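Beta-galactosidase (Geobacillus stearothermophilus, PDB 4OIF) probably catalyses the hydrolysis of terminal non-reducing beta-D-galactose residues in beta-D-galactosides, working as a zinc-containing homotrimer. Local coordinates at residues F53-L58 against P94-Q99; K273-L278 against S312-P317; L416-N421 against I459-D464. All coordinates share one frame; numbering follows the deposited sequence.

Interaction 1: residues F53-L58 against P94-Q99; sequences FAWSAL and PAWLSQ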
loop_
_atom_site.group_PDB
_atom_site.type_symbol
_atom_site.label_atom_id
_atom_site.label_comp_id
_atom_site.label_asym_id
_atom_site.label_seq_id
_atom_site.Cartn_x
_atom_site.Cartn_y
_atom_site.Cartn_z
ATOM N N PHE A 53 0.349 -12.126 31.620
ATOM C CA PHE A 53 1.296 -11.045 31.440
ATOM C C PHE A 53 1.704 -10.453 32.776
ATOM O O PHE A 53 1.891 -9.240 32.899
ATOM C CB PHE A 53 0.701 -9.980 30.521
ATOM C CG PHE A 53 0.303 -10.519 29.180
ATOM C CD1 PHE A 53 1.270 -10.831 28.232
ATOM C CD2 PHE A 53 -1.023 -10.749 28.876
ATOM C CE1 PHE A 53 0.922 -11.345 26.993
ATOM C CE2 PHE A 53 -1.382 -11.264 27.637
ATOM C CZ PHE A 53 -0.404 -11.569 26.697
ATOM N N ALA A 54 1.889 -11.322 33.767
ATOM C CA ALA A 54 2.092 -10.879 35.145
ATOM C C ALA A 54 3.547 -10.899 35.628
ATOM O O ALA A 54 3.798 -10.760 36.831
ATOM C CB ALA A 54 1.243 -11.717 36.064
ATOM N N TRP A 55 4.499 -11.035 34.706
ATOM C CA TRP A 55 5.907 -11.119 35.085
ATOM C C TRP A 55 6.351 -9.892 35.883
ATOM O O TRP A 55 6.952 -10.002 36.959
ATOM C CB TRP A 55 6.792 -11.289 33.844
ATOM C CG TRP A 55 8.166 -11.859 34.157
ATOM C CD1 TRP A 55 8.843 -11.773 35.339
ATOM C CD2 TRP A 55 9.011 -12.608 33.270
ATOM N NE1 TRP A 55 10.058 -12.410 35.244
ATOM C CE2 TRP A 55 10.184 -12.938 33.987
ATOM C CE3 TRP A 55 8.891 -13.029 31.940
ATOM C CZ2 TRP A 55 11.226 -13.667 33.421
ATOM C CZ3 TRP A 55 9.928 -13.760 31.383
ATOM C CH2 TRP A 55 11.079 -14.073 32.123
ATOM N N SER A 56 6.036 -8.722 35.351
ATOM C CA SER A 56 6.417 -7.480 35.987
ATOM C C SER A 56 5.734 -7.329 37.351
ATOM O O SER A 56 6.240 -6.630 38.220
ATOM C CB SER A 56 6.081 -6.308 35.063
ATOM O OG SER A 56 6.038 -5.089 35.765
ATOM N N ALA A 57 4.596 -7.992 37.544
ATOM C CA ALA A 57 3.912 -7.951 38.834
ATOM C C ALA A 57 4.495 -8.978 39.790
ATOM O O ALA A 57 4.430 -8.810 41.005
ATOM C CB ALA A 57 2.418 -8.189 38.660
ATOM N N LEU A 58 5.040 -10.053 39.229
ATOM C CA LEU A 58 5.625 -11.126 40.014
ATOM C C LEU A 58 7.077 -10.812 40.374
ATOM O O LEU A 58 7.551 -11.153 41.455
ATOM C CB LEU A 58 5.553 -12.443 39.244
ATOM C CG LEU A 58 4.140 -12.985 39.068
ATOM C CD1 LEU A 58 4.126 -14.146 38.091
ATOM C CD2 LEU A 58 3.633 -13.420 40.428
ATOM N N PRO A 94 9.548 -8.139 31.368
ATOM C CA PRO A 94 9.594 -6.794 31.967
ATOM C C PRO A 94 10.624 -5.876 31.300
ATOM O O PRO A 94 11.572 -6.367 30.682
ATOM C CB PRO A 94 9.976 -7.076 33.422
ATOM C CG PRO A 94 9.540 -8.509 33.651
ATOM C CD PRO A 94 9.794 -9.200 32.361
ATOM N N ALA A 95 10.445 -4.561 31.421
ATOM C CA ALA A 95 11.392 -3.620 30.829
ATOM C C ALA A 95 12.822 -3.745 31.415
ATOM O O ALA A 95 13.824 -3.501 30.693
ATOM C CB ALA A 95 10.878 -2.213 30.984
ATOM N N TRP A 96 12.938 -4.145 32.691
ATOM C CA TRP A 96 14.280 -4.272 33.286
ATOM C C TRP A 96 15.052 -5.355 32.561
ATOM O O TRP A 96 16.250 -5.212 32.306
ATOM C CB TRP A 96 14.256 -4.546 34.811
ATOM C CG TRP A 96 13.455 -5.730 35.325
ATOM C CD1 TRP A 96 12.225 -5.683 35.915
ATOM C CD2 TRP A 96 13.848 -7.108 35.343
ATOM N NE1 TRP A 96 11.817 -6.941 36.272
ATOM C CE2 TRP A 96 12.793 -7.836 35.933
ATOM C CE3 TRP A 96 14.985 -7.800 34.912
ATOM C CZ2 TRP A 96 12.835 -9.220 36.093
ATOM C CZ3 TRP A 96 15.027 -9.174 35.069
ATOM C CH2 TRP A 96 13.960 -9.870 35.654
ATOM N N LEU A 97 14.342 -6.412 32.186
ATOM C CA LEU A 97 14.963 -7.561 31.546
ATOM C C LEU A 97 15.504 -7.215 30.165
ATOM O O LEU A 97 16.641 -7.529 29.852
ATOM C CB LEU A 97 13.967 -8.713 31.458
ATOM C CG LEU A 97 14.581 -10.115 31.493
ATOM C CD1 LEU A 97 13.572 -11.124 32.039
ATOM C CD2 LEU A 97 15.111 -10.548 30.125
ATOM N N SER A 98 14.687 -6.583 29.334
ATOM C CA SER A 98 15.166 -6.098 28.050
ATOM C C SER A 98 16.361 -5.172 28.264
ATOM O O SER A 98 17.339 -5.230 27.517
ATOM C CB SER A 98 14.058 -5.361 27.279
ATOM O OG SER A 98 12.933 -6.195 27.041
ATOM N N GLN A 99 16.296 -4.326 29.292
ATOM C CA GLN A 99 17.333 -3.312 29.449
ATOM C C GLN A 99 18.684 -3.916 29.819
ATOM O O GLN A 99 19.715 -3.523 29.279
ATOM C CB GLN A 99 16.920 -2.278 30.493
ATOM C CG GLN A 99 17.836 -1.068 30.551
ATOM C CD GLN A 99 17.407 -0.057 31.606
ATOM O OE1 GLN A 99 17.107 -0.415 32.750
ATOM N NE2 GLN A 99 17.368 1.209 31.223
#
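The indole of W55 lies against the pyrrolidine of P94, which presents its CD-CG side to one face of the aromatic ring while the two side chains run at about a right angle. P94 CD sits 3.8 Å from the centroid of the five-membered ring of W55, 21° off the ring normal, a CH-pi contact. The closest atoms are W55 CG and P94 CD, 3.6 Å apart, and P94 CG comes to 3.7 Å from W55 CD1, so the CH2 groups cover the pyrrole half of the indole. CG of W55 stands anti to the backbone N (chi1 -160°), which swings the indole across, its face to P94 CD and its far carbons near L97. Farther along the benzo ring, L97 CD1 approaches W55 CZ2 at 3.7 Å, meeting the ring obliquely. Proline suits the position because it offers a rigid hydrocarbon edge to an aromatic face; it stands at the N-cap of helix 95-100, a start that tolerates it, since the N-H it lacks is one the helix does not need. P94 CB and L97 CB also lie over one face of W96, so the proline is packed between two indoles. Both indole N-H groups are satisfied by the same residue, W55 NE1 by the carboxylate of E59 and W96 NE1 by its carbonyl. S56 N is taken by S197 OG of the second subunit. The two short helices follow adjacent parallel strands, 47-50 and 83-87, and the arrangement is that of neighbouring beta-to-alpha loops at the C-terminal rim of a TIM barrel.

Interaction 2: residues K273-L278 against S312-P317; sequences KFAKHL and SLKQQP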
loop_
_atom_site.group_PDB
_atom_site.type_symbol
_atom_site.label_atom_id
_atom_site.label_comp_id
_atom_site.label_asym_id
_atom_site.label_seq_id
_atom_site.Cartn_x
_atom_site.Cartn_y
_atom_site.Cartn_z
ATOM N N LYS A 273 2.772 -30.265 14.353
ATOM C CA LYS A 273 3.996 -30.672 15.025
ATOM C C LYS A 273 3.962 -30.276 16.495
ATOM O O LYS A 273 4.489 -30.998 17.354
ATOM C CB LYS A 273 5.215 -30.040 14.324
ATOM C CG LYS A 273 6.514 -30.814 14.471
ATOM C CD LYS A 273 7.647 -30.118 13.732
ATOM C CE LYS A 273 8.863 -31.022 13.591
ATOM N NZ LYS A 273 9.255 -31.595 14.911
ATOM N N PHE A 274 3.345 -29.127 16.782
ATOM C CA PHE A 274 3.350 -28.569 18.139
ATOM C C PHE A 274 2.395 -29.406 19.008
ATOM O O PHE A 274 2.648 -29.630 20.201
ATOM C CB PHE A 274 2.930 -27.087 18.128
ATOM C CG PHE A 274 3.454 -26.274 19.302
ATOM C CD1 PHE A 274 4.015 -25.024 19.100
ATOM C CD2 PHE A 274 3.470 -26.799 20.587
ATOM C CE1 PHE A 274 4.505 -24.282 20.167
ATOM C CE2 PHE A 274 3.963 -26.070 21.660
ATOM C CZ PHE A 274 4.488 -24.810 21.446
ATOM N N ALA A 275 1.304 -29.872 18.397
ATOM C CA ALA A 275 0.261 -30.609 19.111
ATOM C C ALA A 275 0.812 -31.832 19.838
ATOM O O ALA A 275 0.346 -32.180 20.933
ATOM C CB ALA A 275 -0.836 -31.019 18.148
ATOM N N LYS A 276 1.796 -32.480 19.215
ATOM C CA LYS A 276 2.459 -33.639 19.809
ATOM C C LYS A 276 3.130 -33.299 21.141
ATOM O O LYS A 276 3.409 -34.189 21.933
ATOM C CB LYS A 276 3.506 -34.217 18.860
ATOM C CG LYS A 276 3.003 -34.642 17.481
ATOM C CD LYS A 276 4.130 -35.303 16.699
ATOM C CE LYS A 276 3.858 -35.302 15.207
ATOM N NZ LYS A 276 2.481 -35.786 14.951
ATOM N N HIS A 277 3.382 -32.016 21.389
ATOM C CA HIS A 277 4.077 -31.609 22.609
ATOM C C HIS A 277 3.130 -31.133 23.708
ATOM O O HIS A 277 3.567 -30.842 24.814
ATOM C CB HIS A 277 5.101 -30.509 22.296
ATOM C CG HIS A 277 6.172 -30.946 21.344
ATOM N ND1 HIS A 277 7.438 -31.304 21.760
ATOM C CD2 HIS A 277 6.155 -31.116 19.999
ATOM C CE1 HIS A 277 8.159 -31.657 20.709
ATOM N NE2 HIS A 277 7.405 -31.548 19.628
ATOM N N LEU A 278 1.839 -31.068 23.405
ATOM C CA LEU A 278 0.858 -30.572 24.363
ATOM C C LEU A 278 -0.012 -31.695 24.923
ATOM O O LEU A 278 -0.176 -32.733 24.285
ATOM C CB LEU A 278 -0.023 -29.514 23.705
ATOM C CG LEU A 278 0.693 -28.317 23.077
ATOM C CD1 LEU A 278 -0.325 -27.423 22.366
ATOM C CD2 LEU A 278 1.469 -27.526 24.120
ATOM N N SER A 312 -9.355 -32.376 15.908
ATOM C CA SER A 312 -8.736 -33.556 15.320
ATOM C C SER A 312 -7.230 -33.708 15.579
ATOM O O SER A 312 -6.717 -34.816 15.488
ATOM C CB SER A 312 -9.001 -33.580 13.814
ATOM O OG SER A 312 -10.389 -33.707 13.554
ATOM N N LEU A 313 -6.523 -32.623 15.898
ATOM C CA LEU A 313 -5.074 -32.708 16.158
ATOM C C LEU A 313 -4.680 -33.800 17.149
ATOM O O LEU A 313 -3.685 -34.507 16.957
ATOM C CB LEU A 313 -4.542 -31.377 16.665
ATOM C CG LEU A 313 -4.398 -30.379 15.525
ATOM C CD1 LEU A 313 -4.079 -29.001 16.063
ATOM C CD2 LEU A 313 -3.325 -30.863 14.539
ATOM N N LYS A 314 -5.460 -33.937 18.210
ATOM C CA LYS A 314 -5.168 -34.951 19.204
ATOM C C LYS A 314 -6.373 -35.854 19.443
ATOM O O LYS A 314 -6.404 -36.603 20.420
ATOM C CB LYS A 314 -4.708 -34.302 20.507
ATOM C CG LYS A 314 -3.425 -33.494 20.366
ATOM C CD LYS A 314 -2.958 -32.943 21.711
ATOM C CE LYS A 314 -2.424 -34.053 22.608
ATOM N NZ LYS A 314 -1.047 -34.428 22.196
ATOM N N GLN A 315 -7.349 -35.768 18.541
ATOM C CA GLN A 315 -8.492 -36.680 18.507
ATOM C C GLN A 315 -9.117 -36.848 19.893
ATOM O O GLN A 315 -9.358 -37.968 20.363
ATOM C CB GLN A 315 -8.061 -38.033 17.925
ATOM C CG GLN A 315 -7.783 -38.008 16.416
ATOM C CD GLN A 315 -9.059 -38.070 15.562
ATOM O OE1 GLN A 315 -9.528 -39.151 15.187
ATOM N NE2 GLN A 315 -9.617 -36.909 15.255
ATOM N N GLN A 316 -9.353 -35.713 20.541
ATOM C CA GLN A 316 -9.904 -35.656 21.888
ATOM C C GLN A 316 -10.575 -34.284 22.036
ATOM O O GLN A 316 -10.414 -33.431 21.165
ATOM C CB GLN A 316 -8.797 -35.861 22.927
ATOM C CG GLN A 316 -7.784 -34.729 22.915
ATOM C CD GLN A 316 -6.703 -34.850 23.976
ATOM O OE1 GLN A 316 -6.522 -35.903 24.597
ATOM N NE2 GLN A 316 -5.963 -33.764 24.178
ATOM N N PRO A 317 -11.331 -34.055 23.124
ATOM C CA PRO A 317 -11.904 -32.709 23.238
ATOM C C PRO A 317 -10.828 -31.612 23.289
ATOM O O PRO A 317 -9.726 -31.856 23.788
ATOM C CB PRO A 317 -12.674 -32.765 24.556
ATOM C CG PRO A 317 -12.951 -34.208 24.775
ATOM C CD PRO A 317 -11.784 -34.942 24.211
#
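K314 reaches across to the backbone of K273-L278, joining two alpha-to-beta connections of the TIM barrel, the ones that lead into the adjacent parallel strands 282-284 and 319-322. The tight part is the K314 chain itself, laid against A275 with its ammonium gripped by two carbonyls. Beside it is a modest apolar patch: A275 CB meets L313 CB at 4.0 Å, and the short methyl of alanine lets the backbones draw close, A275 CA and L313 CA being 6.4 Å apart. L278 is buried on the inner side, among F236, T254 and F256. The outer side is looser, for K276 is exposed, its CB directed away from 312-317 and its NZ paired with E462. Lysine suits position 314 because a long, flexible chain can cross to the other connection and bend, here at chi3 and chi4, so that one ammonium serves two backbone oxygens. K314 NZ donates to L278 O at 2.8 Å, where the C=O...N angle is 159°. K314 NZ also donates to A275 O at 2.9 Å, tilted 34° from that carbonyl plane; L278 N, 3.1 Å from A275 O, arrives at the same oxygen from the opposite face.

Interaction 3: residues L416-N421 against I459-D464; sequences LYDWEN and ITKEHD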
loop_
_atom_site.group_PDB
_atom_site.type_symbol
_atom_site.label_atom_id
_atom_site.label_comp_id
_atom_site.label_asym_id
_atom_site.label_seq_id
_atom_site.Cartn_x
_atom_site.Cartn_y
_atom_site.Cartn_z
ATOM N N LEU A 416 -7.768 -33.500 4.462
ATOM C CA LEU A 416 -6.352 -33.437 4.757
ATOM C C LEU A 416 -5.810 -32.025 4.516
ATOM O O LEU A 416 -5.979 -31.449 3.442
ATOM C CB LEU A 416 -5.595 -34.473 3.921
ATOM C CG LEU A 416 -4.068 -34.513 3.971
ATOM C CD1 LEU A 416 -3.576 -34.803 5.353
ATOM C CD2 LEU A 416 -3.544 -35.558 2.983
ATOM N N TYR A 417 -5.188 -31.477 5.554
ATOM C CA TYR A 417 -4.551 -30.177 5.521
ATOM C C TYR A 417 -3.072 -30.341 5.882
ATOM O O TYR A 417 -2.727 -31.187 6.704
ATOM C CB TYR A 417 -5.239 -29.228 6.495
ATOM C CG TYR A 417 -4.529 -27.909 6.679
ATOM C CD1 TYR A 417 -4.588 -26.933 5.695
ATOM C CD2 TYR A 417 -3.816 -27.630 7.844
ATOM C CE1 TYR A 417 -3.958 -25.712 5.856
ATOM C CE2 TYR A 417 -3.173 -26.410 8.012
ATOM C CZ TYR A 417 -3.252 -25.451 7.007
ATOM O OH TYR A 417 -2.626 -24.228 7.127
ATOM N N ASP A 418 -2.204 -29.545 5.265
ATOM C CA ASP A 418 -0.772 -29.618 5.546
ATOM C C ASP A 418 -0.154 -28.210 5.601
ATOM O O ASP A 418 -0.232 -27.438 4.632
ATOM C CB ASP A 418 -0.075 -30.486 4.496
ATOM C CG ASP A 418 1.359 -30.811 4.856
ATOM O OD1 ASP A 418 1.575 -31.709 5.685
ATOM O OD2 ASP A 418 2.276 -30.184 4.297
ATOM N N TRP A 419 0.439 -27.887 6.750
ATOM C CA TRP A 419 1.051 -26.578 7.006
ATOM C C TRP A 419 2.213 -26.307 6.065
ATOM O O TRP A 419 2.346 -25.210 5.517
ATOM C CB TRP A 419 1.534 -26.479 8.464
ATOM C CG TRP A 419 0.561 -25.801 9.427
ATOM C CD1 TRP A 419 0.517 -24.468 9.742
ATOM C CD2 TRP A 419 -0.475 -26.428 10.205
ATOM N NE1 TRP A 419 -0.482 -24.230 10.653
ATOM C CE2 TRP A 419 -1.103 -25.412 10.961
ATOM C CE3 TRP A 419 -0.925 -27.750 10.343
ATOM C CZ2 TRP A 419 -2.173 -25.674 11.833
ATOM C CZ3 TRP A 419 -1.987 -28.011 11.214
ATOM C CH2 TRP A 419 -2.596 -26.977 11.947
ATOM N N GLU A 420 3.067 -27.305 5.888
ATOM C CA GLU A 420 4.221 -27.128 5.032
ATOM C C GLU A 420 3.763 -26.913 3.585
ATOM O O GLU A 420 4.322 -26.086 2.873
ATOM C CB GLU A 420 5.181 -28.316 5.176
ATOM C CG GLU A 420 5.951 -28.277 6.510
ATOM C CD GLU A 420 6.859 -29.487 6.768
ATOM O OE1 GLU A 420 6.773 -30.508 6.050
ATOM O OE2 GLU A 420 7.670 -29.406 7.709
ATOM N N ASN A 421 2.725 -27.629 3.169
ATOM C CA ASN A 421 2.112 -27.407 1.864
ATOM C C ASN A 421 1.581 -25.980 1.707
ATOM O O ASN A 421 1.760 -25.353 0.667
ATOM C CB ASN A 421 0.983 -28.414 1.630
ATOM C CG ASN A 421 0.309 -28.225 0.287
ATOM O OD1 ASN A 421 0.951 -28.307 -0.761
ATOM N ND2 ASN A 421 -0.997 -27.995 0.309
ATOM N N ILE A 459 -7.803 -33.312 9.235
ATOM C CA ILE A 459 -6.599 -33.988 9.710
ATOM C C ILE A 459 -5.320 -33.522 9.034
ATOM O O ILE A 459 -5.342 -32.730 8.094
ATOM C CB ILE A 459 -6.695 -35.507 9.496
ATOM C CG1 ILE A 459 -6.722 -35.813 7.992
ATOM C CG2 ILE A 459 -7.911 -36.088 10.251
ATOM C CD1 ILE A 459 -6.752 -37.272 7.667
ATOM N N THR A 460 -4.207 -34.041 9.537
ATOM C CA THR A 460 -2.893 -33.804 8.973
ATOM C C THR A 460 -2.310 -35.141 8.551
ATOM O O THR A 460 -2.896 -36.182 8.839
ATOM C CB THR A 460 -1.964 -33.128 9.975
ATOM O OG1 THR A 460 -1.633 -34.052 11.020
ATOM C CG2 THR A 460 -2.646 -31.924 10.570
ATOM N N LYS A 461 -1.164 -35.123 7.872
ATOM C CA LYS A 461 -0.529 -36.364 7.441
ATOM C C LYS A 461 -0.037 -37.175 8.641
ATOM O O LYS A 461 0.291 -38.343 8.502
ATOM C CB LYS A 461 0.624 -36.080 6.478
ATOM C CG LYS A 461 1.759 -35.267 7.061
ATOM C CD LYS A 461 2.757 -34.920 5.976
ATOM C CE LYS A 461 4.014 -34.289 6.542
ATOM N NZ LYS A 461 3.721 -32.946 7.084
ATOM N N GLU A 462 -0.017 -36.552 9.819
ATOM C CA GLU A 462 0.284 -37.241 11.075
ATOM C C GLU A 462 -0.878 -38.112 11.590
ATOM O O GLU A 462 -0.878 -38.518 12.752
ATOM C CB GLU A 462 0.651 -36.223 12.174
ATOM C CG GLU A 462 1.656 -35.149 11.777
ATOM C CD GLU A 462 3.038 -35.708 11.486
ATOM O OE1 GLU A 462 3.467 -36.671 12.171
ATOM O OE2 GLU A 462 3.694 -35.177 10.560
ATOM N N HIS A 463 -1.871 -38.377 10.750
ATOM C CA HIS A 463 -3.064 -39.116 11.170
ATOM C C HIS A 463 -3.221 -40.434 10.444
ATOM O O HIS A 463 -2.724 -40.621 9.335
ATOM C CB HIS A 463 -4.342 -38.300 10.938
ATOM C CG HIS A 463 -4.628 -37.297 12.005
ATOM N ND1 HIS A 463 -3.920 -36.119 12.131
ATOM C CD2 HIS A 463 -5.554 -37.285 12.991
ATOM C CE1 HIS A 463 -4.391 -35.431 13.155
ATOM N NE2 HIS A 463 -5.382 -36.116 13.695
ATOM N N ASP A 464 -3.958 -41.330 11.081
ATOM C CA ASP A 464 -4.332 -42.596 10.495
ATOM C C ASP A 464 -5.387 -42.389 9.409
ATOM O O ASP A 464 -6.537 -42.081 9.710
ATOM C CB ASP A 464 -4.861 -43.516 11.591
ATOM C CG ASP A 464 -5.027 -44.944 11.135
ATOM O OD1 ASP A 464 -5.126 -45.197 9.912
ATOM O OD2 ASP A 464 -5.073 -45.817 12.026
HETATM O O HOH W 1 -0.355 -32.550 7.167
HETATM O O HOH W 2 4.474 -31.909 4.535
#
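K461 stretches from the turn after strand 456-459 to the carboxylate of D418. Beyond CB, its CG lies between the backbone N and carbonyl carbon (chi1 62°), which starts the chain toward the aspartate. The methylenes then skirt one oxygen: CG, CD and CE of K461 lie 3.8, 3.4 and 3.7 Å from D418 OD1. A bend at chi4 turns K461 NZ in to bond D418 OD1 at 2.8 Å on the syn lone pair, a salt bridge; a water links NZ to D418 OD2 and to OE1 of E420, whose OE2 is salt-bridged to R226. Lysine suits a gap this wide, and aspartate suits the N-cap of helix 419-427, where D418 OD2 accepts from N421 N at 2.8 Å. A second water accepts from K461 N and donates to D418 OD1 and Y417 O. On the strand side, Y417 N donates a hydrogen bond to I459 O at 2.8 Å, and L416 CD1 rests 3.5 Å from T460 C. With an alanine at D418, K461 would probably be left without its ion-pair partner and the helix without its side-chain cap. In this beta-alpha-beta crossover of the trimerisation domain, one buried carboxylate caps a helix and holds a lysine, so its negative charge is probably stabilised twice.

The three contacts follow one another along the chain and differ in chemistry as their places differ. All the touching residues of interaction 1 are buried, and it is almost purely apolar, an aromatic-proline packing at the C-terminal rim of the barrel beside another subunit. Interaction 2, in the same domain but about 31 Å away between centres, is partly buried and relies on a lysine serving backbone carbonyls. Interaction 3 belongs to the trimerisation domain; it too is buried, yet charged and water-bridged. Interactions 2 and 3 touch, their centres about 12 Å apart: S312 O and H463 NE2 lie 2.6 Å apart as a probable hydrogen bond, and together with the K276-E462 salt bridge this joins the two domains.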